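Local coordinates for laccase (Botrytis aclada, PDB 3SQR), which couples the one-electron oxidation of phenolic substrates to the reduction of dioxygen to water, and probably takes part in lignin degradation and detoxification, at residues A[98-103]-A[165-170]; A[182-187]-A[264-269]. All coordinates share one frame; numbering follows the deposited sequence.

Contact 1. Residues A[98-103]-A[165-170]. With CU (copper (II) ion), chain F; CU (copper (II) ion), chain E; NAG (2-acetamido-2-deoxy-beta-D-glucopyranose), chain C; BMA (beta-D-mannopyranose), chain B.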
ATOM      1  N   PRO A  98      10.444  -8.975  -7.808  1.00 23.57           N
ATOM      2  CA  PRO A  98      11.054  -8.204  -8.905  1.00 25.76           C
ATOM      3  C   PRO A  98      10.463  -6.827  -9.041  1.00 23.24           C
ATOM      4  O   PRO A  98       9.287  -6.615  -8.834  1.00 23.63           O
ATOM      5  CB  PRO A  98      10.667  -8.994 -10.166  1.00 25.61           C
ATOM      6  CG  PRO A  98      10.287 -10.304  -9.749  1.00 25.60           C
ATOM      7  CD  PRO A  98       9.865 -10.229  -8.276  1.00 25.66           C
ATOM      8  N   ALA A  99      11.306  -5.866  -9.417  1.00 23.12           N
ATOM      9  CA  ALA A  99      10.808  -4.538  -9.733  1.00 22.23           C
ATOM     10  C   ALA A  99      10.077  -4.537 -11.072  1.00 24.02           C
ATOM     11  O   ALA A  99      10.556  -5.081 -12.065  1.00 25.61           O
ATOM     12  CB  ALA A  99      11.971  -3.539  -9.811  1.00 22.70           C
ATOM     13  N   ILE A 100       8.929  -3.873 -11.086  1.00 23.00           N
ATOM     14  CA  ILE A 100       8.255  -3.566 -12.284  1.00 22.98           C
ATOM     15  C   ILE A 100       8.456  -2.099 -12.445  1.00 24.52           C
ATOM     16  O   ILE A 100       8.002  -1.290 -11.606  1.00 24.59           O
ATOM     17  CB  ILE A 100       6.780  -3.922 -12.162  1.00 23.83           C
ATOM     18  CG1 ILE A 100       6.688  -5.421 -11.932  1.00 25.65           C
ATOM     19  CG2 ILE A 100       6.017  -3.395 -13.397  1.00 24.71           C
ATOM     20  CD1 ILE A 100       5.318  -5.933 -11.765  1.00 26.22           C
ATOM     21  N   ILE A 101       9.152  -1.750 -13.533  1.00 24.28           N
ATOM     22  CA  ILE A 101       9.538  -0.357 -13.810  1.00 26.03           C
ATOM     23  C   ILE A 101       8.970  -0.034 -15.186  1.00 26.91           C
ATOM     24  O   ILE A 101       9.207  -0.766 -16.180  1.00 30.45           O
ATOM     25  CB  ILE A 101      11.037  -0.106 -13.661  1.00 25.58           C
ATOM     26  CG1 ILE A 101      11.518  -0.449 -12.226  1.00 26.99           C
ATOM     27  CG2 ILE A 101      11.417   1.400 -14.014  1.00 27.75           C
ATOM     28  CD1 ILE A 101      13.104  -0.304 -11.935  1.00 31.48           C
ATOM     29  N   ALA A 102       8.203   1.037 -15.253  1.00 25.34           N
ATOM     30  CA  ALA A 102       7.624   1.456 -16.480  1.00 25.40           C
ATOM     31  C   ALA A 102       7.675   2.959 -16.551  1.00 24.88           C
ATOM     32  O   ALA A 102       8.167   3.601 -15.648  1.00 24.59           O
ATOM     33  CB  ALA A 102       6.139   0.905 -16.620  1.00 25.83           C
ATOM     34  N   ASP A 103       7.274   3.512 -17.691  1.00 24.40           N
ATOM     35  CA  ASP A 103       7.128   4.940 -17.862  1.00 23.64           C
ATOM     36  C   ASP A 103       5.663   5.235 -17.854  1.00 22.73           C
ATOM     37  O   ASP A 103       4.836   4.436 -18.283  1.00 22.07           O
ATOM     38  CB  ASP A 103       7.677   5.424 -19.236  1.00 23.91           C
ATOM     39  CG  ASP A 103       9.175   5.293 -19.328  1.00 25.74           C
ATOM     40  OD1 ASP A 103       9.854   5.445 -18.318  1.00 27.69           O
ATOM     41  OD2 ASP A 103       9.652   4.959 -20.410  1.00 33.94           O
ATOM     42  N   THR A 165       5.047   3.176  -6.219  1.00 20.70           N
ATOM     43  CA  THR A 165       4.083   2.315  -5.569  1.00 19.93           C
ATOM     44  C   THR A 165       4.644   0.917  -5.492  1.00 19.86           C
ATOM     45  O   THR A 165       5.861   0.698  -5.598  1.00 20.93           O
ATOM     46  CB  THR A 165       2.655   2.432  -6.163  1.00 20.84           C
ATOM     47  OG1 THR A 165       1.759   1.853  -5.218  1.00 20.16           O
ATOM     48  CG2 THR A 165       2.549   1.765  -7.567  1.00 18.38           C
ATOM     49  N   TRP A 166       3.741  -0.028  -5.255  1.00 20.52           N
ATOM     50  CA  TRP A 166       4.131  -1.383  -4.997  1.00 19.68           C
ATOM     51  C   TRP A 166       2.994  -2.252  -5.485  1.00 21.08           C
ATOM     52  O   TRP A 166       1.897  -1.767  -5.658  1.00 20.71           O
ATOM     53  CB  TRP A 166       4.438  -1.612  -3.529  1.00 20.90           C
ATOM     54  CG  TRP A 166       3.356  -1.322  -2.504  1.00 19.54           C
ATOM     55  CD1 TRP A 166       2.609  -0.158  -2.361  1.00 21.22           C
ATOM     56  CD2 TRP A 166       2.970  -2.163  -1.418  1.00 22.00           C
ATOM     57  NE1 TRP A 166       1.824  -0.251  -1.228  1.00 23.68           N
ATOM     58  CE2 TRP A 166       1.999  -1.476  -0.658  1.00 22.70           C
ATOM     59  CE3 TRP A 166       3.339  -3.440  -1.017  1.00 18.88           C
ATOM     60  CZ2 TRP A 166       1.359  -2.069   0.447  1.00 22.48           C
ATOM     61  CZ3 TRP A 166       2.759  -4.026   0.090  1.00 18.66           C
ATOM     62  CH2 TRP A 166       1.757  -3.352   0.824  1.00 20.77           C
ATOM     63  N   TYR A 167       3.302  -3.510  -5.711  1.00 20.32           N
ATOM     64  CA  TYR A 167       2.244  -4.490  -6.046  1.00 20.48           C
ATOM     65  C   TYR A 167       2.309  -5.530  -4.974  1.00 21.08           C
ATOM     66  O   TYR A 167       3.389  -5.831  -4.432  1.00 20.14           O
ATOM     67  CB  TYR A 167       2.427  -5.079  -7.438  1.00 20.25           C
ATOM     68  CG  TYR A 167       3.693  -5.850  -7.649  1.00 20.67           C
ATOM     69  CD1 TYR A 167       4.883  -5.235  -7.897  1.00 22.35           C
ATOM     70  CD2 TYR A 167       3.687  -7.248  -7.644  1.00 19.34           C
ATOM     71  CE1 TYR A 167       6.061  -5.981  -8.119  1.00 22.09           C
ATOM     72  CE2 TYR A 167       4.837  -7.978  -7.858  1.00 21.63           C
ATOM     73  CZ  TYR A 167       6.035  -7.334  -8.078  1.00 23.83           C
ATOM     74  OH  TYR A 167       7.142  -8.079  -8.255  1.00 24.83           O
ATOM     75  N   HIS A 168       1.161  -6.166  -4.675  1.00 20.13           N
ATOM     76  CA  HIS A 168       1.195  -7.128  -3.618  1.00 20.10           C
ATOM     77  C   HIS A 168       0.014  -8.029  -3.708  1.00 20.27           C
ATOM     78  O   HIS A 168      -0.986  -7.667  -4.261  1.00 21.43           O
ATOM     79  CB  HIS A 168       1.228  -6.489  -2.244  1.00 19.57           C
ATOM     80  CG  HIS A 168       0.087  -5.547  -1.942  1.00 19.47           C
ATOM     81  ND1 HIS A 168      -1.126  -5.969  -1.435  1.00 21.29           N
ATOM     82  CD2 HIS A 168       0.031  -4.196  -1.973  1.00 22.12           C
ATOM     83  CE1 HIS A 168      -1.899  -4.907  -1.228  1.00 24.74           C
ATOM     84  NE2 HIS A 168      -1.200  -3.813  -1.515  1.00 22.62           N
ATOM     85  N   SER A 169       0.132  -9.187  -3.122  1.00 20.84           N
ATOM     86  CA  SER A 169      -1.088 -10.008  -3.043  1.00 21.48           C
ATOM     87  C   SER A 169      -2.146  -9.300  -2.232  1.00 20.82           C
ATOM     88  O   SER A 169      -1.846  -8.672  -1.225  1.00 23.13           O
ATOM     89  CB  SER A 169      -0.806 -11.357  -2.412  1.00 22.58           C
ATOM     90  OG  SER A 169      -2.049 -12.034  -2.206  1.00 22.92           O
ATOM     91  N   HIS A 170      -3.401  -9.401  -2.693  1.00 20.78           N
ATOM     92  CA  HIS A 170      -4.496  -8.898  -1.937  1.00 21.67           C
ATOM     93  C   HIS A 170      -5.360 -10.108  -1.500  1.00 21.70           C
ATOM     94  O   HIS A 170      -6.484  -9.955  -1.076  1.00 22.44           O
ATOM     95  CB  HIS A 170      -5.298  -7.917  -2.755  1.00 22.57           C
ATOM     96  CG  HIS A 170      -5.849  -6.778  -1.974  1.00 21.75           C
ATOM     97  ND1 HIS A 170      -6.663  -6.943  -0.892  1.00 22.32           N
ATOM     98  CD2 HIS A 170      -5.664  -5.429  -2.094  1.00 23.16           C
ATOM     99  CE1 HIS A 170      -7.015  -5.763  -0.416  1.00 25.13           C
ATOM    100  NE2 HIS A 170      -6.397  -4.822  -1.107  1.00 22.98           N
TER
HETATM  101 CU    CU F 546      -1.888  -2.035  -0.910  0.80 27.45          CU
HETATM  102 CU    CU E 545      -6.425  -2.774  -0.907  0.80 27.37          CU
HETATM  103  C1  NAG C   2      16.551  -1.754  -7.485  1.00 40.26           C
HETATM  104  C2  NAG C   2      16.396  -2.690  -8.680  1.00 41.96           C
HETATM  105  C3  NAG C   2      17.023  -2.121  -9.955  1.00 43.13           C
HETATM  106  C4  NAG C   2      16.612  -0.671 -10.192  1.00 43.18           C
HETATM  107  C5  NAG C   2      16.718   0.154  -8.902  1.00 41.31           C
HETATM  108  C6  NAG C   2      16.248   1.604  -9.114  1.00 41.43           C
HETATM  109  C7  NAG C   2      16.086  -5.052  -8.222  1.00 44.29           C
HETATM  110  C8  NAG C   2      16.672  -6.391  -7.897  1.00 40.18           C
HETATM  111  N2  NAG C   2      16.927  -4.025  -8.390  1.00 40.52           N
HETATM  112  O3  NAG C   2      16.628  -2.905 -11.075  1.00 45.12           O
HETATM  113  O4  NAG C   2      17.564  -0.147 -11.106  1.00 49.15           O
HETATM  114  O5  NAG C   2      16.008  -0.475  -7.827  1.00 41.07           O
HETATM  115  O6  NAG C   2      14.836   1.712  -8.995  1.00 37.30           O
HETATM  116  O7  NAG C   2      14.854  -4.910  -8.308  1.00 44.17           O
HETATM  117  C1  BMA B   3      17.043   0.201 -12.406  1.00 50.84           C
HETATM  118  C2  BMA B   3      18.080   1.048 -13.156  1.00 52.07           C
HETATM  119  C3  BMA B   3      17.502   1.440 -14.541  1.00 54.59           C
HETATM  120  C4  BMA B   3      17.039   0.188 -15.307  1.00 55.62           C
HETATM  121  C5  BMA B   3      16.196  -0.736 -14.409  1.00 55.24           C
HETATM  122  C6  BMA B   3      15.945  -2.086 -15.074  1.00 55.63           C
HETATM  123  O2  BMA B   3      19.241   0.234 -13.169  1.00 50.42           O
HETATM  124  O3  BMA B   3      18.307   2.298 -15.342  1.00 54.08           O
HETATM  125  O4  BMA B   3      16.260   0.587 -16.421  1.00 57.70           O
HETATM  126  O5  BMA B   3      16.798  -0.976 -13.141  1.00 51.81           O
HETATM  127  O6  BMA B   3      17.154  -2.845 -15.116  1.00 53.99           O
HETATM  128  O   HOH W   1      -4.354  -2.941  -0.689  1.00 31.17           O
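The carbonyl of Pro98 accepts the hydroxyl of Tyr167. Tyr167 OH donates to Pro98 O over 2.7 Å. The hydroxyl lies in the carbonyl plane, on a lone pair, with a C=O...O angle of 136°. The carbonyl oxygen in turn sits at the edge of the tyrosine ring, in its plane. The proline ring crosses the tyrosine side chain at about a right angle, and its CD comes 3.5 Å from Tyr167 OH. Ala99 turns its methyl the other way, to the attached glycan, with CB 3.5 Å from O7 of the NAG. Ile100 points back at the tyrosine. Its CG1 is anti to the carbonyl carbon (chi1 -62°) and the chain is extended, which carries CD1 over one ring face. In this CH-pi contact Ile100 CD1 lies 4.0 Å from the centroid of the Tyr167 ring, 20° off its normal and offset toward the rim. The tyrosine is thus held at its hydroxyl and covered on a face. Leu72 of strand 67-79 also touches it. Ile101 again faces the sugars, with CD1 3.9 Å from NAG C4 and equally close to BMA O5. Further along, Asp103 forms a salt bridge with Arg68.

On strand 163-169 the residue after Tyr167 is a copper ligand. His168 NE2 binds one copper at 2.0 Å, with His126 and His527. Its ND1 donates to Ser169 O; with NE2 on the copper, the imidazole is held at both nitrogens, which limits its rotation. His170 NE2 binds a second copper at 2.1 Å, with His468, His525 and a water. Strands 100-103 and 163-169 flank strand 180-186 in one sheet of a cupredoxin-like domain. The His-X-His pair is typical of the type 3 copper site of multicopper oxidases.

Contact 2. Residues A[182-187]-A[264-269]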
ATOM      1  N   PRO A 182       8.208  -3.765  -5.763  1.00 19.55           N
ATOM      2  CA  PRO A 182       8.073  -2.368  -6.098  1.00 19.18           C
ATOM      3  C   PRO A 182       7.501  -2.197  -7.504  1.00 17.74           C
ATOM      4  O   PRO A 182       7.828  -2.953  -8.410  1.00 18.97           O
ATOM      5  CB  PRO A 182       9.507  -1.866  -6.040  1.00 18.61           C
ATOM      6  CG  PRO A 182      10.370  -3.034  -6.387  1.00 20.77           C
ATOM      7  CD  PRO A 182       9.569  -4.279  -5.943  1.00 19.28           C
ATOM      8  N   LEU A 183       6.674  -1.163  -7.683  1.00 19.05           N
ATOM      9  CA  LEU A 183       6.207  -0.765  -8.970  1.00 19.74           C
ATOM     10  C   LEU A 183       6.508   0.716  -9.126  1.00 19.28           C
ATOM     11  O   LEU A 183       5.904   1.527  -8.429  1.00 19.81           O
ATOM     12  CB  LEU A 183       4.703  -1.005  -9.024  1.00 20.36           C
ATOM     13  CG  LEU A 183       3.922  -0.500 -10.248  1.00 24.08           C
ATOM     14  CD1 LEU A 183       4.458  -0.859 -11.577  1.00 27.84           C
ATOM     15  CD2 LEU A 183       2.449  -1.089 -10.124  1.00 25.26           C
ATOM     16  N   ILE A 184       7.466   1.027  -9.959  1.00 20.87           N
ATOM     17  CA  ILE A 184       7.996   2.386 -10.139  1.00 20.78           C
ATOM     18  C   ILE A 184       7.620   2.811 -11.516  1.00 21.40           C
ATOM     19  O   ILE A 184       7.929   2.101 -12.494  1.00 21.94           O
ATOM     20  CB  ILE A 184       9.501   2.420  -9.963  1.00 22.96           C
ATOM     21  CG1 ILE A 184       9.823   2.146  -8.505  1.00 26.44           C
ATOM     22  CG2 ILE A 184      10.023   3.780 -10.247  1.00 22.77           C
ATOM     23  CD1 ILE A 184      11.356   1.985  -8.213  1.00 33.42           C
ATOM     24  N   ILE A 185       6.940   3.943 -11.608  1.00 19.92           N
ATOM     25  CA  ILE A 185       6.521   4.484 -12.891  1.00 20.75           C
ATOM     26  C   ILE A 185       7.254   5.833 -13.056  1.00 20.00           C
ATOM     27  O   ILE A 185       7.031   6.766 -12.315  1.00 21.62           O
ATOM     28  CB  ILE A 185       4.990   4.629 -13.028  1.00 20.90           C
ATOM     29  CG1 ILE A 185       4.285   3.275 -12.698  1.00 23.31           C
ATOM     30  CG2 ILE A 185       4.611   5.135 -14.445  1.00 20.32           C
ATOM     31  CD1 ILE A 185       2.825   3.474 -12.154  1.00 24.19           C
ATOM     32  N   ASN A 186       8.145   5.869 -14.035  1.00 21.74           N
ATOM     33  CA  ASN A 186       8.907   7.105 -14.232  1.00 22.41           C
ATOM     34  C   ASN A 186       8.058   8.147 -14.861  1.00 23.56           C
ATOM     35  O   ASN A 186       7.111   7.905 -15.603  1.00 23.43           O
ATOM     36  CB  ASN A 186      10.199   6.866 -14.959  1.00 24.79           C
ATOM     37  CG  ASN A 186      11.200   6.130 -14.080  1.00 25.74           C
ATOM     38  OD1 ASN A 186      11.650   6.616 -13.005  1.00 28.66           O
ATOM     39  ND2 ASN A 186      11.495   4.958 -14.504  1.00 28.57           N
ATOM     40  N   GLY A 187       8.420   9.363 -14.523  1.00 24.15           N
ATOM     41  CA  GLY A 187       7.641  10.505 -14.904  1.00 24.73           C
ATOM     42  C   GLY A 187       8.339  11.707 -14.296  1.00 25.06           C
ATOM     43  O   GLY A 187       9.458  11.611 -13.791  1.00 24.65           O
ATOM     44  N   ARG A 264      17.009  10.646  -4.907  1.00 25.44           N
ATOM     45  CA  ARG A 264      15.596  10.332  -4.710  1.00 23.75           C
ATOM     46  C   ARG A 264      15.483   8.937  -4.067  1.00 23.23           C
ATOM     47  O   ARG A 264      16.055   7.947  -4.523  1.00 24.22           O
ATOM     48  CB  ARG A 264      14.891  10.346  -6.061  1.00 24.83           C
ATOM     49  CG  ARG A 264      13.440   9.943  -5.951  1.00 24.12           C
ATOM     50  CD  ARG A 264      12.818  10.040  -7.295  1.00 23.46           C
ATOM     51  NE  ARG A 264      11.371   9.981  -7.197  1.00 23.83           N
ATOM     52  CZ  ARG A 264      10.579  10.373  -8.189  1.00 24.96           C
ATOM     53  NH1 ARG A 264      11.070  10.888  -9.322  1.00 26.09           N
ATOM     54  NH2 ARG A 264       9.276  10.262  -8.040  1.00 24.86           N
ATOM     55  N   LEU A 265      14.852   8.917  -2.923  1.00 23.51           N
ATOM     56  CA  LEU A 265      14.544   7.667  -2.167  1.00 23.08           C
ATOM     57  C   LEU A 265      13.042   7.509  -2.191  1.00 22.15           C
ATOM     58  O   LEU A 265      12.308   8.435  -1.943  1.00 22.20           O
ATOM     59  CB  LEU A 265      14.950   7.793  -0.715  1.00 23.53           C
ATOM     60  CG  LEU A 265      16.449   7.773  -0.374  1.00 27.05           C
ATOM     61  CD1 LEU A 265      17.308   8.721  -1.208  1.00 28.16           C
ATOM     62  CD2 LEU A 265      16.604   7.945   1.166  1.00 25.76           C
ATOM     63  N   ARG A 266      12.606   6.273  -2.349  1.00 22.57           N
ATOM     64  CA  ARG A 266      11.164   6.019  -2.526  1.00 23.14           C
ATOM     65  C   ARG A 266      10.755   5.119  -1.399  1.00 22.89           C
ATOM     66  O   ARG A 266      11.102   3.960  -1.391  1.00 25.36           O
ATOM     67  CB  ARG A 266      10.939   5.395  -3.885  1.00 23.45           C
ATOM     68  CG  ARG A 266      11.456   6.211  -5.077  1.00 22.95           C
ATOM     69  CD  ARG A 266      11.301   5.401  -6.317  1.00 24.52           C
ATOM     70  NE  ARG A 266      11.680   6.047  -7.544  1.00 25.18           N
ATOM     71  CZ  ARG A 266      10.850   6.653  -8.395  1.00 26.00           C
ATOM     72  NH1 ARG A 266       9.574   6.772  -8.116  1.00 23.46           N
ATOM     73  NH2 ARG A 266      11.319   7.181  -9.519  1.00 28.48           N
ATOM     74  N   LEU A 267      10.087   5.707  -0.425  1.00 22.84           N
ATOM     75  CA  LEU A 267       9.826   5.076   0.824  1.00 23.36           C
ATOM     76  C   LEU A 267       8.456   4.453   0.792  1.00 22.74           C
ATOM     77  O   LEU A 267       7.486   5.110   0.436  1.00 23.17           O
ATOM     78  CB  LEU A 267       9.911   6.068   1.953  1.00 23.08           C
ATOM     79  CG  LEU A 267      11.262   6.834   1.981  1.00 25.90           C
ATOM     80  CD1 LEU A 267      11.198   8.019   2.964  1.00 26.43           C
ATOM     81  CD2 LEU A 267      12.402   5.872   2.296  1.00 25.13           C
ATOM     82  N   ILE A 268       8.399   3.195   1.197  1.00 22.68           N
ATOM     83  CA  ILE A 268       7.129   2.436   1.292  1.00 21.40           C
ATOM     84  C   ILE A 268       7.046   1.674   2.558  1.00 21.63           C
ATOM     85  O   ILE A 268       7.923   0.868   2.860  1.00 21.33           O
ATOM     86  CB  ILE A 268       6.897   1.483   0.121  1.00 22.03           C
ATOM     87  CG1 ILE A 268       7.350   2.106  -1.203  1.00 21.81           C
ATOM     88  CG2 ILE A 268       5.343   0.980   0.107  1.00 21.05           C
ATOM     89  CD1 ILE A 268       6.980   1.299  -2.401  1.00 22.35           C
ATOM     90  N   ASN A 269       5.948   1.863   3.285  1.00 21.91           N
ATOM     91  CA  ASN A 269       5.674   1.039   4.456  1.00 21.51           C
ATOM     92  C   ASN A 269       4.774  -0.137   3.997  1.00 21.84           C
ATOM     93  O   ASN A 269       3.672   0.068   3.595  1.00 22.38           O
ATOM     94  CB  ASN A 269       5.029   1.873   5.576  1.00 21.73           C
ATOM     95  CG  ASN A 269       4.560   1.071   6.774  1.00 20.98           C
ATOM     96  OD1 ASN A 269       4.578  -0.187   6.839  1.00 22.30           O
ATOM     97  ND2 ASN A 269       4.040   1.852   7.778  1.00 21.11           N
TER
HETATM   98  O   HOH W   2       8.628   8.030 -10.625  1.00 22.63           O
HETATM   99  O   HOH W   3       9.041  10.716 -11.201  1.00 24.01           O
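Ile184 sets its CG2 methyl on one face of the Arg266 guanidinium. Ile184 CG2 sits over the centre of the group, 3.5 Å from Arg266 CZ. The branch is set by chi1 -68°, which turns CG2 anti to the backbone N. CD1 of the same isoleucine runs beside the aliphatic part of the arginine, 3.9 Å from Arg266 CD. The opposite guanidinium face is covered by Arg264, whose NE lies 3.5 Å above the plane. The two arginine ends are therefore layered.

This layer joins two cupredoxin-like domains of the laccase: strand 180-186 belongs to the first, strand 262-269 to the second. Acidic partners probably offset the paired charges. Arg266 NH2 forms a salt bridge with Asp196, and Arg264 NE forms one with Asp312. Arg266 NH1 is also hydrogen-bonded to Thr164.

The amide of Asn186 stands steeply to the Arg266 guanidinium, their planes 77° apart. Its OD1 approaches Arg266 NH2 obliquely, at 3.5 Å. Water carries the polar link between the strands. Water 2 lies at the guanidinium edge, in its plane. It accepts from Arg266 NH1 at 3.0 Å and donates to Ile185 O at 2.6 Å. Water 3 accepts from Arg264 NH1 at 2.8 Å and lies 2.8 Å from Gly187 O.

From the N terminus, the chain first runs through strand 100-103. Contact 1 closes a loop of 61 residues when strand 163-169 arrives. Strand 180-186 follows and enters the same sheet between these two strands. It bonds to both: Ala102 O lies 2.8 Å from Asn186 N, and Thr165 N lies 2.9 Å from Leu183 O. Contact 2 then opens and closes 76 residues later at strand 262-269. The two loops are in series and neither nests nor crosses. Contact 1 stays within the first domain, whereas contact 2 ties that domain to the second. Their centres are about 9 Å apart.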